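Local coordinates for protein mediator of RNA polymerase II transcription subunit 6 (Schizosaccharomyces pombe, PDB 4H61) that serves as a subunit of the Mediator complex, a coactivator that conveys signals from gene-specific regulatory proteins to the basal RNA polymerase II transcription machinery, at residues A[97-102]-A[119-124]; A[102-107]-A[112-117]; A[18-23]-A[28-33]; A[73-78]-A[82-87]; A[45-50]-A[63-68]. All coordinates share one frame; numbering follows the deposited sequence.

Contact 1 of 5, residues A[97-102]-A[119-124]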
# COMPACT_ATOMS: atom_id res chain seq x y z
N VAL A 97 -5.61 -11.47 2.90
CA VAL A 97 -5.20 -10.12 3.23
C VAL A 97 -6.38 -9.41 3.89
O VAL A 97 -7.52 -9.60 3.48
CB VAL A 97 -4.75 -9.39 1.96
CG1 VAL A 97 -5.10 -7.93 2.00
CG2 VAL A 97 -3.27 -9.60 1.73
N LYS A 98 -6.12 -8.62 4.93
CA LYS A 98 -7.19 -7.85 5.54
C LYS A 98 -6.95 -6.36 5.33
O LYS A 98 -5.98 -5.80 5.83
CB LYS A 98 -7.34 -8.16 7.03
CG LYS A 98 -8.49 -7.40 7.67
CD LYS A 98 -8.60 -7.69 9.16
CE LYS A 98 -9.71 -6.87 9.81
NZ LYS A 98 -9.51 -5.41 9.60
N PRO A 99 -7.82 -5.73 4.55
CA PRO A 99 -7.69 -4.29 4.26
C PRO A 99 -7.93 -3.49 5.52
O PRO A 99 -8.93 -3.72 6.20
CB PRO A 99 -8.81 -4.03 3.25
CG PRO A 99 -9.14 -5.39 2.68
CD PRO A 99 -8.94 -6.34 3.82
N LEU A 100 -7.01 -2.58 5.84
CA LEU A 100 -7.09 -1.80 7.07
C LEU A 100 -7.55 -0.38 6.80
O LEU A 100 -8.52 0.08 7.39
CB LEU A 100 -5.73 -1.80 7.78
CG LEU A 100 -5.35 -3.19 8.29
CD1 LEU A 100 -4.00 -3.19 9.03
CD2 LEU A 100 -6.49 -3.71 9.16
N THR A 101 -6.82 0.32 5.93
CA THR A 101 -7.22 1.66 5.50
C THR A 101 -6.75 1.95 4.07
O THR A 101 -5.85 1.28 3.55
CB THR A 101 -6.75 2.77 6.50
OG1 THR A 101 -6.11 3.84 5.80
CG2 THR A 101 -5.81 2.22 7.55
N VAL A 102 -7.37 2.93 3.41
CA VAL A 102 -6.89 3.33 2.09
C VAL A 102 -6.63 4.83 1.98
O VAL A 102 -7.31 5.63 2.63
CB VAL A 102 -7.76 2.78 0.90
CG1 VAL A 102 -8.90 1.91 1.40
CG2 VAL A 102 -8.26 3.90 0.01
N LEU A 119 -14.22 -0.39 3.20
CA LEU A 119 -15.37 -1.30 3.22
C LEU A 119 -15.57 -2.00 1.88
O LEU A 119 -15.80 -3.21 1.83
CB LEU A 119 -16.65 -0.56 3.63
CG LEU A 119 -16.72 -0.19 5.12
CD1 LEU A 119 -18.02 0.54 5.45
CD2 LEU A 119 -16.55 -1.43 6.00
N LEU A 120 -15.45 -1.24 0.80
CA LEU A 120 -15.60 -1.79 -0.54
C LEU A 120 -14.52 -2.81 -0.82
O LEU A 120 -14.79 -3.90 -1.35
CB LEU A 120 -15.58 -0.68 -1.58
CG LEU A 120 -16.87 0.14 -1.57
CD1 LEU A 120 -16.86 1.25 -2.62
CD2 LEU A 120 -18.08 -0.78 -1.73
N ALA A 121 -13.29 -2.45 -0.44
CA ALA A 121 -12.14 -3.33 -0.59
C ALA A 121 -12.37 -4.67 0.09
O ALA A 121 -12.28 -5.72 -0.57
CB ALA A 121 -10.90 -2.67 -0.04
N THR A 122 -12.68 -4.66 1.38
CA THR A 122 -12.88 -5.91 2.11
C THR A 122 -14.06 -6.71 1.55
O THR A 122 -14.02 -7.94 1.52
CB THR A 122 -13.08 -5.71 3.63
OG1 THR A 122 -14.46 -5.43 3.90
CG2 THR A 122 -12.20 -4.58 4.18
N ARG A 123 -15.09 -6.01 1.08
CA ARG A 123 -16.23 -6.71 0.48
C ARG A 123 -15.82 -7.41 -0.81
O ARG A 123 -16.29 -8.51 -1.12
CB ARG A 123 -17.39 -5.75 0.25
CG ARG A 123 -18.26 -5.59 1.46
CD ARG A 123 -19.56 -4.87 1.13
NE ARG A 123 -20.44 -4.80 2.29
CZ ARG A 123 -21.03 -3.68 2.71
NH1 ARG A 123 -20.85 -2.54 2.05
NH2 ARG A 123 -21.82 -3.70 3.78
N MET A 124 -14.92 -6.77 -1.55
CA MET A 124 -14.39 -7.37 -2.76
C MET A 124 -13.60 -8.62 -2.39
O MET A 124 -13.77 -9.69 -2.98
CB MET A 124 -13.50 -6.37 -3.50
CG MET A 124 -13.02 -6.86 -4.85
SD MET A 124 -11.72 -5.81 -5.50
CE MET A 124 -10.37 -6.26 -4.42
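One proline ring carries the strand's side of this strand-helix meeting: every close approach across it begins at Pro99, and no hydrogen bond joins the two segments. The ring packs against the methyl of Thr122, with Pro99 CG 3.5 Å, CB 3.6 Å and CD 3.7 Å from Thr122 CG2, the two side chains lying at a slant to each other. Farther along the ring, Pro99 CB meets Ala121 CB at 4.1 Å, which gives the helix a two-residue footing on the proline. The threonine is turned so that its hydroxyl sits between the backbone N and the carbonyl carbon (chi1 85°) and its methyl faces the proline; OG1 meanwhile makes a weak bond to Leu119 O at 3.3 Å, within the helix itself. The pair belongs to the packing of helix 115-135 against one face of the antiparallel sheet, and Leu125 of the same helix also touches Pro99. Lys98 and Leu100, on either side of the proline, bond through their backbones to Asn90 and Lys88 of strand 83-91. Just beyond, a classic beta bulge pairs Lys88 with two residues at once, Leu100 and Thr101, and Ala121 also touches Gln87 of strand 83-91.

Contact 2 of 5, residues A[102-107]-A[112-117]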
# COMPACT_ATOMS: atom_id res chain seq x y z
N VAL A 102 -7.37 2.93 3.41
CA VAL A 102 -6.89 3.33 2.09
C VAL A 102 -6.63 4.83 1.98
O VAL A 102 -7.31 5.63 2.63
CB VAL A 102 -7.76 2.78 0.90
CG1 VAL A 102 -8.90 1.91 1.40
CG2 VAL A 102 -8.26 3.90 0.01
N TYR A 103 -5.63 5.20 1.19
CA TYR A 103 -5.18 6.59 1.12
C TYR A 103 -5.20 7.06 -0.32
O TYR A 103 -5.00 6.27 -1.24
CB TYR A 103 -3.75 6.71 1.67
CG TYR A 103 -3.49 5.94 2.95
CD1 TYR A 103 -3.34 4.55 2.92
CD2 TYR A 103 -3.38 6.59 4.18
CE1 TYR A 103 -3.11 3.84 4.07
CE2 TYR A 103 -3.14 5.88 5.34
CZ TYR A 103 -3.00 4.50 5.28
OH TYR A 103 -2.77 3.77 6.41
N PHE A 104 -5.41 8.35 -0.50
CA PHE A 104 -5.31 8.95 -1.83
C PHE A 104 -4.03 9.76 -1.96
O PHE A 104 -3.62 10.46 -1.04
CB PHE A 104 -6.52 9.84 -2.11
CG PHE A 104 -7.80 9.08 -2.26
CD1 PHE A 104 -7.78 7.73 -2.56
CD2 PHE A 104 -9.02 9.71 -2.11
CE1 PHE A 104 -8.96 7.02 -2.71
CE2 PHE A 104 -10.21 9.01 -2.26
CZ PHE A 104 -10.17 7.67 -2.56
N VAL A 105 -3.39 9.63 -3.12
CA VAL A 105 -2.29 10.51 -3.47
C VAL A 105 -2.77 11.31 -4.66
O VAL A 105 -2.57 10.93 -5.82
CB VAL A 105 -1.01 9.72 -3.82
CG1 VAL A 105 0.17 10.67 -3.97
CG2 VAL A 105 -0.71 8.69 -2.74
N CYS A 106 -3.44 12.42 -4.37
CA CYS A 106 -4.07 13.23 -5.39
C CYS A 106 -3.34 14.56 -5.52
O CYS A 106 -3.30 15.34 -4.57
CB CYS A 106 -5.54 13.47 -5.03
SG CYS A 106 -6.54 14.10 -6.36
N ASN A 107 -2.76 14.81 -6.69
CA ASN A 107 -1.96 16.01 -6.93
C ASN A 107 -0.88 16.22 -5.88
O ASN A 107 -0.71 17.33 -5.38
CB ASN A 107 -2.85 17.26 -7.00
CG ASN A 107 -3.70 17.29 -8.24
OD1 ASN A 107 -4.86 16.87 -8.23
ND2 ASN A 107 -3.13 17.78 -9.34
N MET A 112 -6.06 10.09 4.00
CA MET A 112 -6.90 8.89 4.10
C MET A 112 -8.19 9.11 3.31
O MET A 112 -8.76 10.20 3.31
CB MET A 112 -7.26 8.58 5.55
CG MET A 112 -6.05 8.39 6.48
SD MET A 112 -6.45 8.10 8.23
CE MET A 112 -7.55 6.70 8.08
N ALA A 113 -8.62 8.07 2.61
CA ALA A 113 -9.87 8.13 1.87
C ALA A 113 -10.96 7.86 2.89
O ALA A 113 -10.66 7.39 3.99
CB ALA A 113 -9.88 7.05 0.81
N PRO A 114 -12.21 8.18 2.55
CA PRO A 114 -13.31 7.82 3.45
C PRO A 114 -13.33 6.31 3.74
O PRO A 114 -12.83 5.51 2.95
CB PRO A 114 -14.56 8.21 2.64
CG PRO A 114 -14.09 9.32 1.78
CD PRO A 114 -12.67 8.99 1.41
N ASN A 115 -13.90 5.95 4.88
CA ASN A 115 -13.87 4.57 5.33
C ASN A 115 -14.55 3.63 4.34
O ASN A 115 -14.19 2.45 4.22
CB ASN A 115 -14.49 4.46 6.73
CG ASN A 115 -14.59 3.03 7.20
OD1 ASN A 115 -13.60 2.44 7.64
ND2 ASN A 115 -15.78 2.45 7.11
N ALA A 116 -15.52 4.16 3.61
CA ALA A 116 -16.31 3.37 2.66
C ALA A 116 -15.43 2.64 1.65
O ALA A 116 -15.76 1.52 1.23
CB ALA A 116 -17.32 4.25 1.94
N TYR A 117 -14.33 3.27 1.26
CA TYR A 117 -13.41 2.64 0.31
C TYR A 117 -12.78 1.37 0.89
O TYR A 117 -12.69 0.36 0.20
CB TYR A 117 -12.35 3.63 -0.17
CG TYR A 117 -12.94 4.68 -1.09
CD1 TYR A 117 -13.50 5.84 -0.58
CD2 TYR A 117 -12.96 4.48 -2.47
CE1 TYR A 117 -14.06 6.79 -1.42
CE2 TYR A 117 -13.51 5.42 -3.31
CZ TYR A 117 -14.06 6.57 -2.79
OH TYR A 117 -14.61 7.50 -3.63
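Phe104 presents its edge to Tyr117 and one of its faces to Ala113, and these two approaches bring the three residues together. The two rings form a T-shaped stack, planes 81° apart and centroids separated by 5.3 Å. The phenylalanine's leading atom, CZ, stands over the centre of the tyrosine ring, 4.0 Å from Tyr117 CZ. Against the flat side of the same phenylalanine rests Ala113 CB, 3.6 Å from the ring centroid, in a CH-pi contact. Phe104 CG lies beside its own backbone N (chi1 -68°), and the side chain crosses that of Tyr117 at about a right angle. Val102 fills the angle next to them, its CG2 lying 3.6 Å from Ala113 CB and 4.1 Å from Tyr117 CB. Tyr103 and Met112 instead run side by side in the same direction, with Met112 CG 4.0 Å from Tyr103 CD2. These two residues form an antiparallel, non-hydrogen-bonded bridge, and Ala113 N next to it donates to Val102 O at 2.8 Å in a nearly straight bond. The chain thus passes from the edge strand 109-112 through Pro114 into helix 115-135. Chemically, that is the one hydrogen bond between the two segments, though Phe104 also pairs through its backbone with Tyr111, while dispersion and aromatic quadrupole forces probably supply most of the remaining attraction and hold the start of the helix close to the strand.

Contact 3 of 5, residues A[18-23]-A[28-33]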
# COMPACT_ATOMS: atom_id res chain seq x y z
N GLN A 18 9.94 17.54 -6.71
CA GLN A 18 10.84 18.20 -7.65
C GLN A 18 12.18 17.47 -7.72
O GLN A 18 12.75 17.30 -8.80
CB GLN A 18 11.05 19.66 -7.26
CG GLN A 18 9.85 20.56 -7.52
CD GLN A 18 10.07 21.99 -7.06
OE1 GLN A 18 10.68 22.23 -6.01
NE2 GLN A 18 9.60 22.95 -7.85
N SER A 19 12.66 17.01 -6.57
CA SER A 19 13.92 16.28 -6.48
C SER A 19 13.90 14.95 -7.25
O SER A 19 14.95 14.44 -7.63
CB SER A 19 14.27 16.03 -5.01
OG SER A 19 15.49 15.33 -4.87
N MET A 20 12.71 14.41 -7.49
CA MET A 20 12.57 13.11 -8.14
C MET A 20 11.97 13.19 -9.55
O MET A 20 11.71 12.16 -10.18
CB MET A 20 11.73 12.16 -7.28
CG MET A 20 12.34 11.82 -5.93
SD MET A 20 13.77 10.72 -6.09
CE MET A 20 14.25 10.55 -4.37
N GLY A 21 11.74 14.41 -10.03
CA GLY A 21 11.22 14.63 -11.37
C GLY A 21 9.75 14.31 -11.53
O GLY A 21 9.31 13.89 -12.60
N GLY A 22 8.99 14.50 -10.45
CA GLY A 22 7.55 14.29 -10.48
C GLY A 22 7.14 12.90 -10.05
O GLY A 22 7.94 11.96 -10.06
N LEU A 23 5.87 12.75 -9.67
CA LEU A 23 5.39 11.46 -9.18
C LEU A 23 5.18 10.47 -10.31
O LEU A 23 4.65 10.81 -11.37
CB LEU A 23 4.09 11.61 -8.38
CG LEU A 23 4.19 12.31 -7.03
CD1 LEU A 23 2.88 12.17 -6.26
CD2 LEU A 23 5.37 11.77 -6.23
N VAL A 28 5.95 6.46 -6.30
CA VAL A 28 4.89 6.97 -5.43
C VAL A 28 4.91 6.38 -4.01
O VAL A 28 4.69 7.08 -3.02
CB VAL A 28 3.49 6.79 -6.07
CG1 VAL A 28 3.23 5.33 -6.35
CG2 VAL A 28 2.41 7.36 -5.17
N LEU A 29 5.21 5.09 -3.90
CA LEU A 29 5.25 4.41 -2.61
C LEU A 29 6.40 4.95 -1.77
O LEU A 29 6.32 4.96 -0.54
CB LEU A 29 5.42 2.90 -2.81
CG LEU A 29 4.38 1.97 -2.20
CD1 LEU A 29 3.05 2.68 -2.05
CD2 LEU A 29 4.23 0.70 -3.05
N GLU A 30 7.46 5.39 -2.42
CA GLU A 30 8.59 5.95 -1.69
C GLU A 30 8.18 7.30 -1.11
O GLU A 30 8.54 7.64 0.02
CB GLU A 30 9.80 6.11 -2.60
CG GLU A 30 11.07 6.52 -1.86
CD GLU A 30 12.31 6.25 -2.68
OE1 GLU A 30 12.30 5.30 -3.49
OE2 GLU A 30 13.31 7.00 -2.52
N TYR A 31 7.43 8.05 -1.91
CA TYR A 31 6.84 9.32 -1.49
C TYR A 31 6.02 9.09 -0.24
O TYR A 31 6.17 9.78 0.78
CB TYR A 31 5.94 9.85 -2.60
CG TYR A 31 5.35 11.23 -2.38
CD1 TYR A 31 6.14 12.28 -1.94
CD2 TYR A 31 4.01 11.47 -2.65
CE1 TYR A 31 5.60 13.55 -1.76
CE2 TYR A 31 3.46 12.74 -2.48
CZ TYR A 31 4.26 13.77 -2.03
OH TYR A 31 3.70 15.02 -1.85
N PHE A 32 5.14 8.09 -0.33
CA PHE A 32 4.25 7.74 0.77
C PHE A 32 5.06 7.44 2.03
O PHE A 32 4.61 7.73 3.13
CB PHE A 32 3.40 6.53 0.36
CG PHE A 32 2.37 6.15 1.38
CD1 PHE A 32 1.14 6.79 1.42
CD2 PHE A 32 2.62 5.13 2.30
CE1 PHE A 32 0.19 6.44 2.36
CE2 PHE A 32 1.68 4.77 3.25
CZ PHE A 32 0.46 5.43 3.29
N SER A 33 6.25 6.88 1.85
CA SER A 33 7.12 6.51 2.98
C SER A 33 7.61 7.68 3.83
O SER A 33 7.96 7.49 5.00
CB SER A 33 8.31 5.70 2.49
OG SER A 33 7.87 4.49 1.92
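The backbone that brings Leu23 onto Tyr31 reverses at the end of helix 14-19 in a Schellman motif. Gly21 is the first residue to leave helical angles, with a positive phi of 74°. At Gly22, whose angles would press any CB against the carbonyl O of Gly21, the chain swings on, and Leu23 arrives with its CA 5.9 Å from Val28 CA at the start of helix 28-33. Leucine and tyrosine then cross at about a right angle. Leu23 CD2 lies over one face of the Tyr31 ring, 4.1 Å from its centroid and displaced toward the rim, while CD1, on the same side of the ring and farther out, lies 3.8 Å from Tyr31 CD2. The tyrosine is presented to the leucine by a first torsion that carries CG anti to the backbone N (chi1 -174°). Replacement of Leu23 by an alanine, which lacks both methyls, would probably open a gap and strip this part of the ring face of its cover. At the margin, Met20, bent at chi2, brings CE to 4.1 Å from Glu30 OE2. The hydroxyl of Tyr31 is held separately, by hydrogen bonds with Glu108 O and Met13 N. Helix 28-33 lies between helix 14-19 and the sheet: Glu30 and Tyr31 touch Trp16 on one side, while Val28, Leu29 and Phe32 touch Ile75, Trp84 or Ile86 of strands 70-79 and 83-91 on the other.

Contact 4 of 5, residues A[73-78]-A[82-87]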
# COMPACT_ATOMS: atom_id res chain seq x y z
N PHE A 73 1.83 -2.12 2.45
CA PHE A 73 1.28 -1.05 1.63
C PHE A 73 1.40 -1.41 0.16
O PHE A 73 2.48 -1.76 -0.31
CB PHE A 73 2.00 0.27 1.91
CG PHE A 73 1.81 0.77 3.31
CD1 PHE A 73 0.68 1.51 3.65
CD2 PHE A 73 2.75 0.49 4.29
CE1 PHE A 73 0.50 1.97 4.94
CE2 PHE A 73 2.58 0.95 5.59
CZ PHE A 73 1.45 1.69 5.92
N VAL A 74 0.29 -1.35 -0.56
CA VAL A 74 0.31 -1.67 -1.98
C VAL A 74 -0.46 -0.63 -2.77
O VAL A 74 -1.35 0.04 -2.24
CB VAL A 74 -0.27 -3.08 -2.27
CG1 VAL A 74 0.46 -4.14 -1.45
CG2 VAL A 74 -1.77 -3.11 -1.97
N ILE A 75 -0.10 -0.50 -4.04
CA ILE A 75 -0.82 0.36 -4.96
C ILE A 75 -1.95 -0.44 -5.57
O ILE A 75 -1.73 -1.54 -6.10
CB ILE A 75 0.11 0.86 -6.05
CG1 ILE A 75 1.29 1.62 -5.42
CG2 ILE A 75 -0.65 1.73 -7.05
CD1 ILE A 75 2.43 1.89 -6.37
N ILE A 76 -3.17 0.08 -5.49
CA ILE A 76 -4.33 -0.64 -6.00
C ILE A 76 -5.08 0.13 -7.08
O ILE A 76 -6.09 -0.34 -7.60
CB ILE A 76 -5.32 -1.00 -4.88
CG1 ILE A 76 -5.99 0.27 -4.33
CG2 ILE A 76 -4.61 -1.79 -3.79
CD1 ILE A 76 -6.90 0.03 -3.15
N HIS A 77 -4.59 1.32 -7.40
CA HIS A 77 -5.15 2.09 -8.51
C HIS A 77 -4.14 3.09 -9.07
O HIS A 77 -3.46 3.78 -8.32
CB HIS A 77 -6.43 2.80 -8.10
CG HIS A 77 -7.20 3.35 -9.26
ND1 HIS A 77 -8.05 2.58 -10.02
CD2 HIS A 77 -7.21 4.59 -9.82
CE1 HIS A 77 -8.57 3.32 -10.98
NE2 HIS A 77 -8.08 4.54 -10.88
N GLU A 78 -4.07 3.17 -10.40
CA GLU A 78 -3.10 4.04 -11.06
C GLU A 78 -3.75 4.92 -12.10
O GLU A 78 -4.35 4.42 -13.06
CB GLU A 78 -2.00 3.21 -11.72
CG GLU A 78 -1.31 2.25 -10.78
CD GLU A 78 -0.34 1.33 -11.49
OE1 GLU A 78 0.00 1.63 -12.66
OE2 GLU A 78 0.08 0.32 -10.88
N PHE A 82 -1.92 12.20 -12.10
CA PHE A 82 -2.66 12.91 -11.05
C PHE A 82 -2.92 12.09 -9.79
O PHE A 82 -2.71 12.58 -8.68
CB PHE A 82 -3.96 13.51 -11.59
CG PHE A 82 -3.76 14.78 -12.37
CD1 PHE A 82 -2.50 15.35 -12.50
CD2 PHE A 82 -4.84 15.42 -12.97
CE1 PHE A 82 -2.31 16.52 -13.22
CE2 PHE A 82 -4.66 16.60 -13.68
CZ PHE A 82 -3.40 17.15 -13.81
N LEU A 83 -3.39 10.85 -9.92
CA LEU A 83 -3.64 10.08 -8.72
C LEU A 83 -3.12 8.65 -8.69
O LEU A 83 -2.95 8.00 -9.72
CB LEU A 83 -5.12 10.14 -8.28
CG LEU A 83 -6.30 9.44 -8.96
CD1 LEU A 83 -6.17 7.94 -9.04
CD2 LEU A 83 -7.55 9.78 -8.18
N TRP A 84 -2.86 8.19 -7.47
CA TRP A 84 -2.62 6.79 -7.19
C TRP A 84 -3.34 6.51 -5.89
O TRP A 84 -3.48 7.40 -5.05
CB TRP A 84 -1.13 6.52 -7.02
CG TRP A 84 -0.35 6.66 -8.27
CD1 TRP A 84 -0.00 5.66 -9.14
CD2 TRP A 84 0.19 7.87 -8.82
NE1 TRP A 84 0.72 6.17 -10.19
CE2 TRP A 84 0.85 7.52 -10.02
CE3 TRP A 84 0.17 9.20 -8.42
CZ2 TRP A 84 1.49 8.47 -10.81
CZ3 TRP A 84 0.81 10.14 -9.20
CH2 TRP A 84 1.46 9.77 -10.39
N VAL A 85 -3.82 5.28 -5.73
CA VAL A 85 -4.51 4.90 -4.50
C VAL A 85 -3.77 3.76 -3.82
O VAL A 85 -3.45 2.74 -4.44
CB VAL A 85 -5.96 4.47 -4.77
CG1 VAL A 85 -6.61 3.97 -3.49
CG2 VAL A 85 -6.74 5.63 -5.36
N ILE A 86 -3.50 3.95 -2.53
CA ILE A 86 -2.68 3.03 -1.76
C ILE A 86 -3.50 2.38 -0.66
O ILE A 86 -4.33 3.04 -0.05
CB ILE A 86 -1.49 3.77 -1.13
CG1 ILE A 86 -0.59 4.34 -2.23
CG2 ILE A 86 -0.70 2.85 -0.21
CD1 ILE A 86 0.51 5.20 -1.72
N GLN A 87 -3.27 1.09 -0.43
CA GLN A 87 -4.00 0.37 0.60
C GLN A 87 -3.07 -0.21 1.66
O GLN A 87 -2.10 -0.90 1.33
CB GLN A 87 -4.80 -0.76 -0.03
CG GLN A 87 -5.26 -1.82 0.94
CD GLN A 87 -6.18 -2.83 0.28
OE1 GLN A 87 -7.17 -2.45 -0.35
NE2 GLN A 87 -5.85 -4.12 0.41
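Ile76 is a bump on this hairpin, and Val85 and Gln87 form the hollow that receives it. Its CG1, set between the backbone N and the carbonyl carbon (chi1 69°), lies 3.8 Å from Val85 CG1, while its terminal CD1 comes down on Gln87 CB at the same 3.8 Å, the isoleucine and glutamine side chains at roughly a right angle. His77 follows, packing its CB on Val85 CB and offering the CD2 edge of its imidazole to Leu83 CD1, 3.6 Å off in the ring plane. A classic beta bulge thus sets two residues, Ile76 and His77, against the single Val85 in the antiparallel pair of strands 70-79 and 83-91, whose local directions differ by 140°. The two bulge residues share one acceptor: Ile76 N bonds to Val85 O at 2.9 Å, nearly straight, and His77 N reaches it weakly at 3.5 Å. On the face that bears Ile75, Glu78, Trp84 and Ile86, the indole is the main bulk. Trp84 lays CD1 4.0 Å from Glu78 CG and takes Ile75 CG2 at the edge of its indole, and the indole NE1 bonds to Thr25 OG1. Beside it, Ile75 and Ile86 carry Leu29 of helix 28-33.

Contact 5 of 5, residues A[45-50]-A[63-68]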
# COMPACT_ATOMS: atom_id res chain seq x y z
N GLU A 45 8.92 -1.73 4.78
CA GLU A 45 10.12 -1.17 5.37
C GLU A 45 11.21 -2.23 5.52
O GLU A 45 12.40 -1.97 5.29
CB GLU A 45 9.80 -0.54 6.73
CG GLU A 45 11.00 0.03 7.46
CD GLU A 45 11.59 1.25 6.80
OE1 GLU A 45 11.03 1.73 5.78
OE2 GLU A 45 12.62 1.75 7.31
N MET A 46 10.80 -3.43 5.90
CA MET A 46 11.74 -4.51 6.13
C MET A 46 12.47 -4.79 4.83
O MET A 46 13.70 -4.93 4.80
CB MET A 46 11.02 -5.76 6.63
CG MET A 46 11.95 -6.94 6.91
SD MET A 46 12.29 -7.98 5.45
CE MET A 46 13.42 -9.17 6.17
N LEU A 47 11.70 -4.84 3.75
CA LEU A 47 12.24 -5.04 2.41
C LEU A 47 13.16 -3.90 1.99
O LEU A 47 14.20 -4.15 1.38
CB LEU A 47 11.11 -5.22 1.40
CG LEU A 47 10.46 -6.60 1.40
CD1 LEU A 47 9.19 -6.64 0.55
CD2 LEU A 47 11.44 -7.64 0.91
N LYS A 48 12.79 -2.65 2.31
CA LYS A 48 13.60 -1.51 1.89
C LYS A 48 15.00 -1.67 2.45
O LYS A 48 15.99 -1.37 1.78
CB LYS A 48 13.01 -0.17 2.35
CG LYS A 48 13.83 1.06 1.90
CD LYS A 48 13.33 2.39 2.49
CE LYS A 48 13.93 2.66 3.88
NZ LYS A 48 13.31 3.82 4.62
N MET A 49 15.08 -2.17 3.67
CA MET A 49 16.36 -2.25 4.37
C MET A 49 17.21 -3.46 3.99
O MET A 49 18.43 -3.36 3.97
CB MET A 49 16.15 -2.16 5.88
CG MET A 49 15.47 -0.86 6.29
SD MET A 49 16.61 0.51 6.54
CE MET A 49 16.91 1.10 4.88
N GLN A 50 16.57 -4.59 3.69
CA GLN A 50 17.33 -5.73 3.20
C GLN A 50 17.98 -5.32 1.89
O GLN A 50 19.13 -5.67 1.62
CB GLN A 50 16.45 -6.96 3.01
CG GLN A 50 16.07 -7.67 4.31
CD GLN A 50 17.26 -8.29 5.03
OE1 GLN A 50 18.15 -8.85 4.40
NE2 GLN A 50 17.26 -8.20 6.36
N SER A 63 5.41 -9.35 -5.54
CA SER A 63 5.77 -10.76 -5.43
C SER A 63 6.54 -10.98 -4.14
O SER A 63 6.40 -12.02 -3.49
CB SER A 63 6.55 -11.24 -6.65
OG SER A 63 7.84 -10.65 -6.70
N GLN A 64 7.33 -9.99 -3.74
CA GLN A 64 8.04 -10.07 -2.47
C GLN A 64 7.08 -10.07 -1.28
O GLN A 64 7.30 -10.78 -0.29
CB GLN A 64 9.07 -8.94 -2.35
CG GLN A 64 10.33 -9.16 -3.17
CD GLN A 64 11.18 -10.31 -2.64
OE1 GLN A 64 10.89 -10.88 -1.58
NE2 GLN A 64 12.23 -10.66 -3.38
N LEU A 65 6.02 -9.27 -1.38
CA LEU A 65 5.05 -9.18 -0.30
C LEU A 65 4.25 -10.47 -0.08
O LEU A 65 3.82 -10.76 1.04
CB LEU A 65 4.10 -8.00 -0.52
CG LEU A 65 4.78 -6.63 -0.42
CD1 LEU A 65 3.83 -5.48 -0.78
CD2 LEU A 65 5.38 -6.43 0.96
N LYS A 66 4.05 -11.25 -1.14
CA LYS A 66 3.25 -12.47 -1.01
C LYS A 66 3.89 -13.46 -0.03
O LYS A 66 3.18 -14.17 0.70
CB LYS A 66 2.99 -13.12 -2.37
CG LYS A 66 1.97 -12.36 -3.22
CD LYS A 66 1.90 -12.87 -4.66
CE LYS A 66 1.19 -14.22 -4.79
NZ LYS A 66 1.21 -14.73 -6.20
N ARG A 67 5.21 -13.47 0.01
CA ARG A 67 5.97 -14.38 0.86
C ARG A 67 6.02 -13.94 2.32
O ARG A 67 6.60 -14.64 3.16
CB ARG A 67 7.40 -14.52 0.35
CG ARG A 67 7.55 -14.34 -1.16
CD ARG A 67 9.01 -14.18 -1.53
NE ARG A 67 9.84 -15.12 -0.80
CZ ARG A 67 10.92 -14.78 -0.11
NH1 ARG A 67 11.31 -13.52 -0.06
NH2 ARG A 67 11.62 -15.71 0.53
N LEU A 68 5.45 -12.79 2.64
CA LEU A 68 5.55 -12.25 3.99
C LEU A 68 4.18 -12.05 4.64
O LEU A 68 3.17 -11.99 3.94
CB LEU A 68 6.31 -10.92 3.97
CG LEU A 68 7.65 -10.94 3.24
CD1 LEU A 68 8.17 -9.53 3.12
CD2 LEU A 68 8.67 -11.83 3.95
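The carboxamide of Gln64, which brings OE1 to 4.1 Å from Leu47 CD2, is met edge-on by a second flat group. Arg67 NH1 donates to Gln64 OE1 at 3.1 Å, in the carbonyl plane and on a lone pair, and the oxygen lies only 12° out of the guanidinium plane, so the two polar ends link edge to edge within their own segment. Apart from this polar link the contact is aliphatic. Leu47 pushes CD1 among three neighbours: Gln64 CB at 3.7 Å, Leu65 CD2 at 3.8 Å and Leu68 CD1 at 4.0 Å, and it meets the last of these leucines tip to tip. A glycine in place of Leu47 is likely to leave those three groups without their shared partner and to open a gap between the segments. Leu58 of the connecting loop touches both Leu47 and Gln64. The arrangement is a small aliphatic interface between helix 43-53 and helix 61-66 together with the residues just after it, with a single leucine as the wedge.

Along the chain the order is contact 3, contact 5, contact 4, then contact 1 with contact 2 nested inside its loop. The four-stranded antiparallel sheet ties them together: contact 4 is its first hairpin, and contacts 1 and 2 share Val102, strand 97-106 and helix 115-135, their centres about 12 Å apart. Contact 2 lies nearest contact 4, about 9 Å between centres, joined by probable backbone hydrogen bonds of neighbouring strands, Tyr103 N to Ile86 O and Val105 N to Trp84 O. Contact 3 lies across the chain's centre from contact 1, about 25 Å between centres, while contact 5 reaches contact 4 through Leu65 against Val74. The start of helix 115-135 and the N-terminal helices thus flank the sheet on its two faces.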